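Local coordinates for spike protein S1 (Bat coronavirus HKU9, PDB 5GYQ) that probably attaches the bat coronavirus to its host cell, the piece here being the putative receptor-binding domain of the spike's S1 subunit, at residues D15-P19 with D67-I71; R70-H75 with S109-V115; H103-S109 with S146-A152. All blocks are in the same frame, centred on the assembly; numbering follows the deposited sequence.

Contact 1: D15-P19 with D67-I71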
loop_
_atom_site.group_PDB
_atom_site.type_symbol
_atom_site.label_atom_id
_atom_site.label_comp_id
_atom_site.label_asym_id
_atom_site.label_seq_id
_atom_site.Cartn_x
_atom_site.Cartn_y
_atom_site.Cartn_z
ATOM N N ASP A 15 -10.712 -3.283 -5.629
ATOM C CA ASP A 15 -11.330 -3.575 -4.336
ATOM C C ASP A 15 -10.280 -3.824 -3.253
ATOM O O ASP A 15 -10.026 -4.973 -2.886
ATOM C CB ASP A 15 -12.265 -4.783 -4.444
ATOM C CG ASP A 15 -13.056 -5.031 -3.168
ATOM O OD1 ASP A 15 -13.168 -4.101 -2.341
ATOM O OD2 ASP A 15 -13.571 -6.155 -2.996
ATOM N N PRO A 16 -9.672 -2.744 -2.736
ATOM C CA PRO A 16 -8.616 -2.835 -1.722
ATOM C C PRO A 16 -9.061 -3.557 -0.455
ATOM O O PRO A 16 -10.156 -3.302 0.049
ATOM C CB PRO A 16 -8.292 -1.368 -1.422
ATOM C CG PRO A 16 -8.705 -0.636 -2.654
ATOM C CD PRO A 16 -9.929 -1.351 -3.135
ATOM N N PRO A 17 -8.211 -4.454 0.062
ATOM C CA PRO A 17 -8.560 -5.226 1.258
ATOM C C PRO A 17 -8.623 -4.352 2.504
ATOM O O PRO A 17 -8.099 -3.238 2.504
ATOM C CB PRO A 17 -7.425 -6.249 1.360
ATOM C CG PRO A 17 -6.272 -5.608 0.667
ATOM C CD PRO A 17 -6.852 -4.754 -0.423
ATOM N N GLN A 18 -9.283 -4.849 3.544
ATOM C CA GLN A 18 -9.273 -4.179 4.834
ATOM C C GLN A 18 -7.829 -4.101 5.315
ATOM O O GLN A 18 -7.039 -5.005 5.045
ATOM C CB GLN A 18 -10.148 -4.927 5.842
ATOM C CG GLN A 18 -11.598 -5.100 5.407
ATOM C CD GLN A 18 -12.364 -3.788 5.366
ATOM O OE1 GLN A 18 -11.935 -2.782 5.932
ATOM N NE2 GLN A 18 -13.509 -3.794 4.690
ATOM N N PRO A 19 -7.475 -3.017 6.018
ATOM C CA PRO A 19 -6.087 -2.825 6.455
ATOM C C PRO A 19 -5.582 -3.945 7.361
ATOM O O PRO A 19 -4.380 -4.221 7.366
ATOM C CB PRO A 19 -6.134 -1.492 7.208
ATOM C CG PRO A 19 -7.566 -1.275 7.540
ATOM C CD PRO A 19 -8.342 -1.903 6.431
ATOM N N ASP A 67 2.132 -2.500 -1.484
ATOM C CA ASP A 67 1.220 -2.883 -0.413
ATOM C C ASP A 67 -0.117 -2.192 -0.610
ATOM O O ASP A 67 -0.182 -0.976 -0.707
ATOM C CB ASP A 67 1.808 -2.535 0.951
ATOM C CG ASP A 67 3.137 -3.215 1.193
ATOM O OD1 ASP A 67 3.358 -4.302 0.624
ATOM O OD2 ASP A 67 3.960 -2.665 1.951
ATOM N N VAL A 68 -1.188 -2.967 -0.666
ATOM C CA VAL A 68 -2.491 -2.406 -0.994
ATOM C C VAL A 68 -3.508 -2.662 0.111
ATOM O O VAL A 68 -3.601 -3.777 0.654
ATOM C CB VAL A 68 -3.014 -2.975 -2.322
ATOM C CG1 VAL A 68 -4.371 -2.386 -2.661
ATOM C CG2 VAL A 68 -2.021 -2.688 -3.442
ATOM N N MET A 69 -4.255 -1.612 0.444
ATOM C CA MET A 69 -5.307 -1.706 1.453
ATOM C C MET A 69 -6.244 -0.516 1.340
ATOM O O MET A 69 -6.064 0.334 0.476
ATOM C CB MET A 69 -4.704 -1.765 2.856
ATOM C CG MET A 69 -4.068 -0.453 3.302
ATOM S SD MET A 69 -2.527 -0.697 4.213
ATOM C CE MET A 69 -1.401 -1.064 2.868
ATOM N N ARG A 70 -7.241 -0.450 2.213
ATOM C CA ARG A 70 -8.094 0.724 2.290
ATOM C C ARG A 70 -7.803 1.478 3.581
ATOM O O ARG A 70 -7.280 0.903 4.537
ATOM C CB ARG A 70 -9.573 0.336 2.203
ATOM C CG ARG A 70 -10.065 -0.605 3.287
ATOM C CD ARG A 70 -11.513 -0.994 3.030
ATOM N NE ARG A 70 -11.678 -1.576 1.700
ATOM C CZ ARG A 70 -12.732 -1.376 0.915
ATOM N NH1 ARG A 70 -13.730 -0.602 1.321
ATOM N NH2 ARG A 70 -12.786 -1.947 -0.283
ATOM N N ILE A 71 -8.137 2.765 3.609
ATOM C CA ILE A 71 -7.743 3.623 4.723
ATOM C C ILE A 71 -8.634 4.863 4.768
ATOM O O ILE A 71 -8.957 5.423 3.725
ATOM C CB ILE A 71 -6.242 4.021 4.594
ATOM C CG1 ILE A 71 -5.736 4.753 5.835
ATOM C CG2 ILE A 71 -5.995 4.845 3.331
ATOM C CD1 ILE A 71 -4.227 4.998 5.809
#
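Arg-70 reaches across the prolines of 15-19, and its guanidinium takes hold of the carbonyl of Pro-16 side-on. NE lies 2.8 Å from Pro-16 O and NH2 lies 3.0 Å from the same Pro-16 O. The acceptor sits exactly in the guanidinium plane, and the two bonds are moderately bent. A kink at chi3 (56°) turns the end of the arginine back along the loop to this oxygen. One step on, the backbone N of Arg-70 donates to Pro-17 O over 2.9 Å, so the arginine bonds two successive carbonyls of a proline-rich run whose prolines have no N-H to offer a strand.

The tight part lies over residues 68-70. The ring of Pro-17 brings CG to 3.2 Å from Val-68 O, CB of Pro-16 sits over the carbonyl of Met-69, and CD of Pro-19 packs against CG of Arg-70. The amide of Gln-18 crosses the arginine chain at a slant, its OE1 3.4 Å from Arg-70 CD; OE1 accepts from Ala-114 N and NE2 donates to Pro-112 O.

At the exposed end the packing thins to Asp-15, whose OD1 forms a salt bridge with Arg-70 NH2 (3.0 Å); the carboxylate stands almost perpendicular to the guanidinium, at 87°. Here an irregular connection between helix 10-14 and strand 23-27 crosses strand 63-71 of the antiparallel core sheet of the putative receptor-binding domain.

Contact 2: R70-H75 with S109-V115. With NAG (2-acetamido-2-deoxy-beta-D-glucopyranose), chain B.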
loop_
_atom_site.group_PDB
_atom_site.type_symbol
_atom_site.label_atom_id
_atom_site.label_comp_id
_atom_site.label_asym_id
_atom_site.label_seq_id
_atom_site.Cartn_x
_atom_site.Cartn_y
_atom_site.Cartn_z
ATOM N N ARG A 70 -7.241 -0.450 2.213
ATOM C CA ARG A 70 -8.094 0.724 2.290
ATOM C C ARG A 70 -7.803 1.478 3.581
ATOM O O ARG A 70 -7.280 0.903 4.537
ATOM C CB ARG A 70 -9.573 0.336 2.203
ATOM C CG ARG A 70 -10.065 -0.605 3.287
ATOM C CD ARG A 70 -11.513 -0.994 3.030
ATOM N NE ARG A 70 -11.678 -1.576 1.700
ATOM C CZ ARG A 70 -12.732 -1.376 0.915
ATOM N NH1 ARG A 70 -13.730 -0.602 1.321
ATOM N NH2 ARG A 70 -12.786 -1.947 -0.283
ATOM N N ILE A 71 -8.137 2.765 3.609
ATOM C CA ILE A 71 -7.743 3.623 4.723
ATOM C C ILE A 71 -8.634 4.863 4.768
ATOM O O ILE A 71 -8.957 5.423 3.725
ATOM C CB ILE A 71 -6.242 4.021 4.594
ATOM C CG1 ILE A 71 -5.736 4.753 5.835
ATOM C CG2 ILE A 71 -5.995 4.845 3.331
ATOM C CD1 ILE A 71 -4.227 4.998 5.809
ATOM N N ASN A 72 -9.058 5.294 5.955
ATOM C CA ASN A 72 -9.898 6.488 5.996
ATOM C C ASN A 72 -9.060 7.731 6.288
ATOM O O ASN A 72 -7.855 7.626 6.537
ATOM C CB ASN A 72 -11.072 6.318 6.985
ATOM C CG ASN A 72 -10.682 6.432 8.462
ATOM O OD1 ASN A 72 -9.533 6.675 8.827
ATOM N ND2 ASN A 72 -11.688 6.257 9.324
ATOM N N GLU A 73 -9.694 8.900 6.235
ATOM C CA GLU A 73 -8.980 10.177 6.257
ATOM C C GLU A 73 -8.114 10.391 7.502
ATOM O O GLU A 73 -6.982 10.855 7.393
ATOM C CB GLU A 73 -9.973 11.333 6.122
ATOM C CG GLU A 73 -9.321 12.716 6.097
ATOM C CD GLU A 73 -8.637 13.040 4.774
ATOM O OE1 GLU A 73 -7.876 14.030 4.723
ATOM O OE2 GLU A 73 -8.859 12.317 3.781
ATOM N N THR A 74 -8.650 10.062 8.674
ATOM C CA THR A 74 -7.917 10.213 9.930
ATOM C C THR A 74 -6.610 9.423 9.900
ATOM O O THR A 74 -5.515 9.957 10.147
ATOM C CB THR A 74 -8.763 9.737 11.134
ATOM O OG1 THR A 74 -10.034 10.402 11.133
ATOM C CG2 THR A 74 -8.043 10.015 12.447
ATOM N N HIS A 75 -6.741 8.142 9.580
ATOM C CA HIS A 75 -5.606 7.234 9.548
ATOM C C HIS A 75 -4.626 7.607 8.447
ATOM O O HIS A 75 -3.422 7.423 8.602
ATOM C CB HIS A 75 -6.085 5.795 9.366
ATOM C CG HIS A 75 -6.882 5.273 10.520
ATOM N ND1 HIS A 75 -7.810 4.267 10.385
ATOM C CD2 HIS A 75 -6.883 5.615 11.831
ATOM C CE1 HIS A 75 -8.355 4.011 11.563
ATOM N NE2 HIS A 75 -7.810 4.813 12.456
ATOM N N SER A 109 -16.423 5.226 -1.687
ATOM C CA SER A 109 -17.108 4.175 -0.951
ATOM C C SER A 109 -17.030 4.380 0.557
ATOM O O SER A 109 -15.943 4.516 1.119
ATOM C CB SER A 109 -16.521 2.810 -1.317
ATOM O OG SER A 109 -17.062 1.780 -0.507
ATOM N N THR A 110 -18.191 4.415 1.203
ATOM C CA THR A 110 -18.258 4.350 2.657
ATOM C C THR A 110 -18.787 2.972 3.036
ATOM O O THR A 110 -19.915 2.615 2.699
ATOM C CB THR A 110 -19.151 5.451 3.261
ATOM O OG1 THR A 110 -20.442 4.913 3.563
ATOM C CG2 THR A 110 -19.288 6.623 2.304
ATOM N N ALA A 111 -17.962 2.199 3.733
ATOM C CA ALA A 111 -18.243 0.779 3.923
ATOM C C ALA A 111 -17.724 0.290 5.273
ATOM O O ALA A 111 -17.101 1.066 6.008
ATOM C CB ALA A 111 -17.623 -0.026 2.779
ATOM N N PRO A 112 -18.003 -0.983 5.619
ATOM C CA PRO A 112 -17.309 -1.583 6.759
ATOM C C PRO A 112 -15.802 -1.368 6.679
ATOM O O PRO A 112 -15.187 -1.607 5.641
ATOM C CB PRO A 112 -17.668 -3.063 6.639
ATOM C CG PRO A 112 -19.043 -3.045 6.070
ATOM C CD PRO A 112 -19.109 -1.844 5.149
ATOM N N TYR A 113 -15.232 -0.902 7.782
ATOM C CA TYR A 113 -13.826 -0.546 7.844
ATOM C C TYR A 113 -13.190 -1.365 8.956
ATOM O O TYR A 113 -13.314 -1.027 10.135
ATOM C CB TYR A 113 -13.683 0.960 8.084
ATOM C CG TYR A 113 -12.277 1.519 8.033
ATOM C CD1 TYR A 113 -11.368 1.107 7.066
ATOM C CD2 TYR A 113 -11.876 2.496 8.934
ATOM C CE1 TYR A 113 -10.085 1.639 7.018
ATOM C CE2 TYR A 113 -10.606 3.033 8.892
ATOM C CZ TYR A 113 -9.713 2.600 7.935
ATOM O OH TYR A 113 -8.447 3.139 7.901
ATOM N N ALA A 114 -12.537 -2.461 8.582
ATOM C CA ALA A 114 -12.041 -3.423 9.562
ATOM C C ALA A 114 -10.631 -3.079 10.022
ATOM O O ALA A 114 -9.653 -3.356 9.327
ATOM C CB ALA A 114 -12.081 -4.829 8.990
ATOM N N VAL A 115 -10.539 -2.478 11.203
ATOM C CA VAL A 115 -9.268 -2.018 11.740
ATOM C C VAL A 115 -9.017 -2.615 13.118
ATOM O O VAL A 115 -9.819 -2.429 14.029
ATOM C CB VAL A 115 -9.226 -0.480 11.835
ATOM C CG1 VAL A 115 -7.899 -0.009 12.416
ATOM C CG2 VAL A 115 -9.463 0.139 10.473
HETATM C C1 NAG B . -11.564 6.329 10.755
HETATM C C2 NAG B . -12.442 7.406 11.350
HETATM C C3 NAG B . -12.130 7.563 12.831
HETATM C C4 NAG B . -12.270 6.220 13.546
HETATM C C5 NAG B . -11.527 5.104 12.803
HETATM C C6 NAG B . -11.876 3.730 13.327
HETATM C C7 NAG B . -13.199 9.131 9.781
HETATM C C8 NAG B . -12.890 10.451 9.141
HETATM N N2 NAG B . -12.287 8.670 10.648
HETATM O O3 NAG B . -13.032 8.518 13.374
HETATM O O4 NAG B . -11.676 6.281 14.840
HETATM O O5 NAG B . -11.834 5.097 11.399
HETATM O O6 NAG B . -11.120 2.716 12.680
HETATM O O7 NAG B . -14.224 8.505 9.527
HETATM O O HOH W 1 -14.436 0.415 4.036
#
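Tyr-113 points its side chain at the backbone of 70-72, with CG anti to the backbone N (chi1 -174°), and the ring ends among strand 63-71, helix 73-81 and the glycan. From CB the ring opens at CG into two edges. On one, CD1 lies 4.3 Å from CG of Arg-70, and CE1 meets Arg-70 O near the ring plane. On the other, CD2 and CE2 run beside the sugar, CE2 coming within 3.5 Å of NAG O5 and 3.4 Å of CG of Asn-72. One face is covered by its near neighbour Val-115, whose CG2 stands over the centre.

This is an N-glycosylation site of the domain, occupied in this structure: Asn-72 ND2 is bonded covalently to NAG C1 and also hydrogen-bonds Ser-146 OG, while Asn-72 OD1 caps helix 73-81 by accepting a nearly straight bond from His-75 N. NAG N2 in turn donates to Thr-74 OG1, a nearly straight bond of 2.9 Å.

At the tip, Tyr-113 OH accepts from Asn-72 N (3.0 Å) and shares a nearly linear hydrogen bond with His-75 ND1 (2.8 Å), lying at the edge of the imidazole. The two rings meet rim to rim, and NAG C1 lies over a face of His-75. Farther off, a water joins Arg-70 NH1 to Pro-112 O.

Contact 3: H103-S109 with S146-A152. With NAG (2-acetamido-2-deoxy-beta-D-glucopyranose), chain B.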
loop_
_atom_site.group_PDB
_atom_site.type_symbol
_atom_site.label_atom_id
_atom_site.label_comp_id
_atom_site.label_asym_id
_atom_site.label_seq_id
_atom_site.Cartn_x
_atom_site.Cartn_y
_atom_site.Cartn_z
ATOM N N HIS A 103 0.454 6.312 -2.057
ATOM C CA HIS A 103 -0.514 6.765 -3.042
ATOM C C HIS A 103 -1.941 6.452 -2.610
ATOM O O HIS A 103 -2.395 5.311 -2.690
ATOM C CB HIS A 103 -0.227 6.131 -4.403
ATOM C CG HIS A 103 -0.979 6.762 -5.533
ATOM N ND1 HIS A 103 -0.805 6.385 -6.845
ATOM C CD2 HIS A 103 -1.905 7.752 -5.543
ATOM C CE1 HIS A 103 -1.594 7.113 -7.618
ATOM N NE2 HIS A 103 -2.271 7.947 -6.853
ATOM N N ALA A 104 -2.642 7.483 -2.154
ATOM C CA ALA A 104 -4.043 7.360 -1.790
ATOM C C ALA A 104 -4.923 7.840 -2.937
ATOM O O ALA A 104 -4.709 8.924 -3.489
ATOM C CB ALA A 104 -4.337 8.142 -0.528
ATOM N N PHE A 105 -5.908 7.023 -3.293
ATOM C CA PHE A 105 -6.776 7.310 -4.428
ATOM C C PHE A 105 -8.241 7.093 -4.067
ATOM O O PHE A 105 -8.558 6.362 -3.128
ATOM C CB PHE A 105 -6.388 6.443 -5.630
ATOM C CG PHE A 105 -6.371 4.965 -5.340
ATOM C CD1 PHE A 105 -7.483 4.181 -5.603
ATOM C CD2 PHE A 105 -5.241 4.357 -4.818
ATOM C CE1 PHE A 105 -7.469 2.820 -5.343
ATOM C CE2 PHE A 105 -5.223 3.000 -4.555
ATOM C CZ PHE A 105 -6.339 2.232 -4.819
ATOM N N TYR A 106 -9.131 7.728 -4.825
ATOM C CA TYR A 106 -10.561 7.700 -4.529
ATOM C C TYR A 106 -11.214 6.354 -4.831
ATOM O O TYR A 106 -10.951 5.737 -5.861
ATOM C CB TYR A 106 -11.281 8.811 -5.304
ATOM C CG TYR A 106 -10.968 10.201 -4.795
ATOM C CD1 TYR A 106 -11.673 10.748 -3.731
ATOM C CD2 TYR A 106 -9.960 10.960 -5.371
ATOM C CE1 TYR A 106 -11.387 12.017 -3.257
ATOM C CE2 TYR A 106 -9.667 12.230 -4.905
ATOM C CZ TYR A 106 -10.382 12.752 -3.847
ATOM O OH TYR A 106 -10.091 14.013 -3.381
ATOM N N LEU A 107 -12.064 5.910 -3.910
ATOM C CA LEU A 107 -12.865 4.705 -4.091
ATOM C C LEU A 107 -14.344 5.056 -4.137
ATOM O O LEU A 107 -15.164 4.261 -4.603
ATOM C CB LEU A 107 -12.610 3.702 -2.964
ATOM C CG LEU A 107 -11.344 2.852 -3.025
ATOM C CD1 LEU A 107 -11.231 2.002 -1.775
ATOM C CD2 LEU A 107 -11.356 1.977 -4.267
ATOM N N ASN A 108 -14.669 6.249 -3.642
ATOM C CA ASN A 108 -16.049 6.722 -3.551
ATOM C C ASN A 108 -16.928 5.723 -2.810
ATOM O O ASN A 108 -18.035 5.409 -3.245
ATOM C CB ASN A 108 -16.620 6.993 -4.944
ATOM C CG ASN A 108 -15.647 7.735 -5.836
ATOM O OD1 ASN A 108 -15.418 7.346 -6.981
ATOM N ND2 ASN A 108 -15.059 8.806 -5.312
ATOM N N SER A 109 -16.423 5.226 -1.687
ATOM C CA SER A 109 -17.108 4.175 -0.951
ATOM C C SER A 109 -17.030 4.380 0.557
ATOM O O SER A 109 -15.943 4.516 1.119
ATOM C CB SER A 109 -16.521 2.810 -1.317
ATOM O OG SER A 109 -17.062 1.780 -0.507
ATOM N N SER A 146 -16.935 3.618 7.423
ATOM C CA SER A 146 -16.077 4.756 7.134
ATOM C C SER A 146 -16.038 5.041 5.648
ATOM O O SER A 146 -16.035 4.116 4.835
ATOM C CB SER A 146 -14.653 4.516 7.645
ATOM O OG SER A 146 -14.430 5.183 8.875
ATOM N N TYR A 147 -16.026 6.324 5.301
ATOM C CA TYR A 147 -15.673 6.731 3.952
ATOM C C TYR A 147 -14.197 6.416 3.775
ATOM O O TYR A 147 -13.382 6.718 4.645
ATOM C CB TYR A 147 -15.959 8.211 3.712
ATOM C CG TYR A 147 -15.418 8.716 2.396
ATOM C CD1 TYR A 147 -16.057 8.419 1.201
ATOM C CD2 TYR A 147 -14.263 9.482 2.348
ATOM C CE1 TYR A 147 -15.564 8.876 -0.005
ATOM C CE2 TYR A 147 -13.764 9.944 1.149
ATOM C CZ TYR A 147 -14.417 9.639 -0.024
ATOM O OH TYR A 147 -13.923 10.097 -1.224
ATOM N N VAL A 148 -13.852 5.813 2.648
ATOM C CA VAL A 148 -12.565 5.146 2.541
ATOM C C VAL A 148 -11.833 5.435 1.230
ATOM O O VAL A 148 -12.444 5.557 0.167
ATOM C CB VAL A 148 -12.761 3.616 2.726
ATOM C CG1 VAL A 148 -12.011 2.818 1.681
ATOM C CG2 VAL A 148 -12.354 3.202 4.132
ATOM N N TYR A 149 -10.516 5.569 1.335
ATOM C CA TYR A 149 -9.645 5.700 0.181
ATOM C C TYR A 149 -8.876 4.412 -0.057
ATOM O O TYR A 149 -8.632 3.640 0.872
ATOM C CB TYR A 149 -8.660 6.854 0.367
ATOM C CG TYR A 149 -9.317 8.186 0.616
ATOM C CD1 TYR A 149 -9.955 8.869 -0.410
ATOM C CD2 TYR A 149 -9.296 8.766 1.878
ATOM C CE1 TYR A 149 -10.559 10.087 -0.187
ATOM C CE2 TYR A 149 -9.898 9.986 2.110
ATOM C CZ TYR A 149 -10.527 10.643 1.073
ATOM O OH TYR A 149 -11.127 11.860 1.294
ATOM N N GLY A 150 -8.498 4.184 -1.309
ATOM C CA GLY A 150 -7.558 3.132 -1.633
ATOM C C GLY A 150 -6.160 3.618 -1.307
ATOM O O GLY A 150 -5.872 4.810 -1.402
ATOM N N LEU A 151 -5.290 2.698 -0.909
ATOM C CA LEU A 151 -3.915 3.040 -0.578
ATOM C C LEU A 151 -2.946 2.016 -1.138
ATOM O O LEU A 151 -3.042 0.813 -0.843
ATOM C CB LEU A 151 -3.719 3.147 0.935
ATOM C CG LEU A 151 -2.276 3.452 1.359
ATOM C CD1 LEU A 151 -1.882 4.859 0.940
ATOM C CD2 LEU A 151 -2.075 3.263 2.853
ATOM N N ALA A 152 -2.023 2.514 -1.954
ATOM C CA ALA A 152 -0.909 1.732 -2.456
ATOM C C ALA A 152 0.390 2.310 -1.912
ATOM O O ALA A 152 0.735 3.460 -2.186
ATOM C CB ALA A 152 -0.899 1.718 -3.979
HETATM C C1 NAG B . -11.564 6.329 10.755
HETATM C C2 NAG B . -12.442 7.406 11.350
HETATM C C3 NAG B . -12.130 7.563 12.831
HETATM C C4 NAG B . -12.270 6.220 13.546
HETATM C C5 NAG B . -11.527 5.104 12.803
HETATM C C6 NAG B . -11.876 3.730 13.327
HETATM C C7 NAG B . -13.199 9.131 9.781
HETATM C C8 NAG B . -12.890 10.451 9.141
HETATM N N2 NAG B . -12.287 8.670 10.648
HETATM O O3 NAG B . -13.032 8.518 13.374
HETATM O O4 NAG B . -11.676 6.281 14.840
HETATM O O5 NAG B . -11.834 5.097 11.399
HETATM O O6 NAG B . -11.120 2.716 12.680
HETATM O O7 NAG B . -14.224 8.505 9.527
HETATM O O HOH W 2 -12.741 7.604 -1.746
#
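The phenyl ring of Phe-105 lies flat on Gly-150: CA of the glycine is 3.7 Å from the ring centroid and 17° off its normal, a CH-pi contact over one face, while Ala-152 N comes to the ring's edge. With CG set between its own backbone N and carbonyl carbon (chi1 55°), the ring folds back over the partner strand, where a residue without a side chain lets it lie close. On the opposite side of the sheet Tyr-149 turns an edge toward the face of Tyr-106 in an offset edge-to-face pair, with planes at 76°. Tyr-147 OH approaches the rim of Tyr-106, 3.4 Å from its CD1, and Phe-105 O lies at the edge of Tyr-149.

These residues belong to neighbouring antiparallel strands, 100-111 and 146-157, of the domain's core sheet. His-103 with Ala-152 and Phe-105 with Gly-150 form hydrogen-bonded pairs, and Gly-150 N donates to Phe-105 O over 2.8 Å. Between them Ala-104 and Leu-151 make a non-hydrogen-bonded pair. Past Tyr-106 the strands separate, and a water accepts from Leu-107 N and donates to Val-148 O. Leu-107 CD1 packs on Val-148 CG1 at 3.6 Å, and Val-148 N donates a bent bond to Ser-109 O.

How the contacts relate
From the N terminus, the proline loop 15-19 meets strand 63-71 in contact 1, closing a long loop that contains strands 23-27 and 43-49. Contact 2 opens on the same strand, sharing Arg-70 and Ile-71, and runs through helix 73-81 to 109-115, which the 15-19 loop also touches. Contact 3 begins on strand 100-111, before contact 2 has closed, so these two cross, sharing Ser-109, whereas contact 1 precedes contact 3 in series. Strand 146-157 lies between 63-71 and 100-111, its Leu-151 N donating to Met-69 O, so the three contacts join the N-terminal loop, the core sheet and the glycan-bearing end.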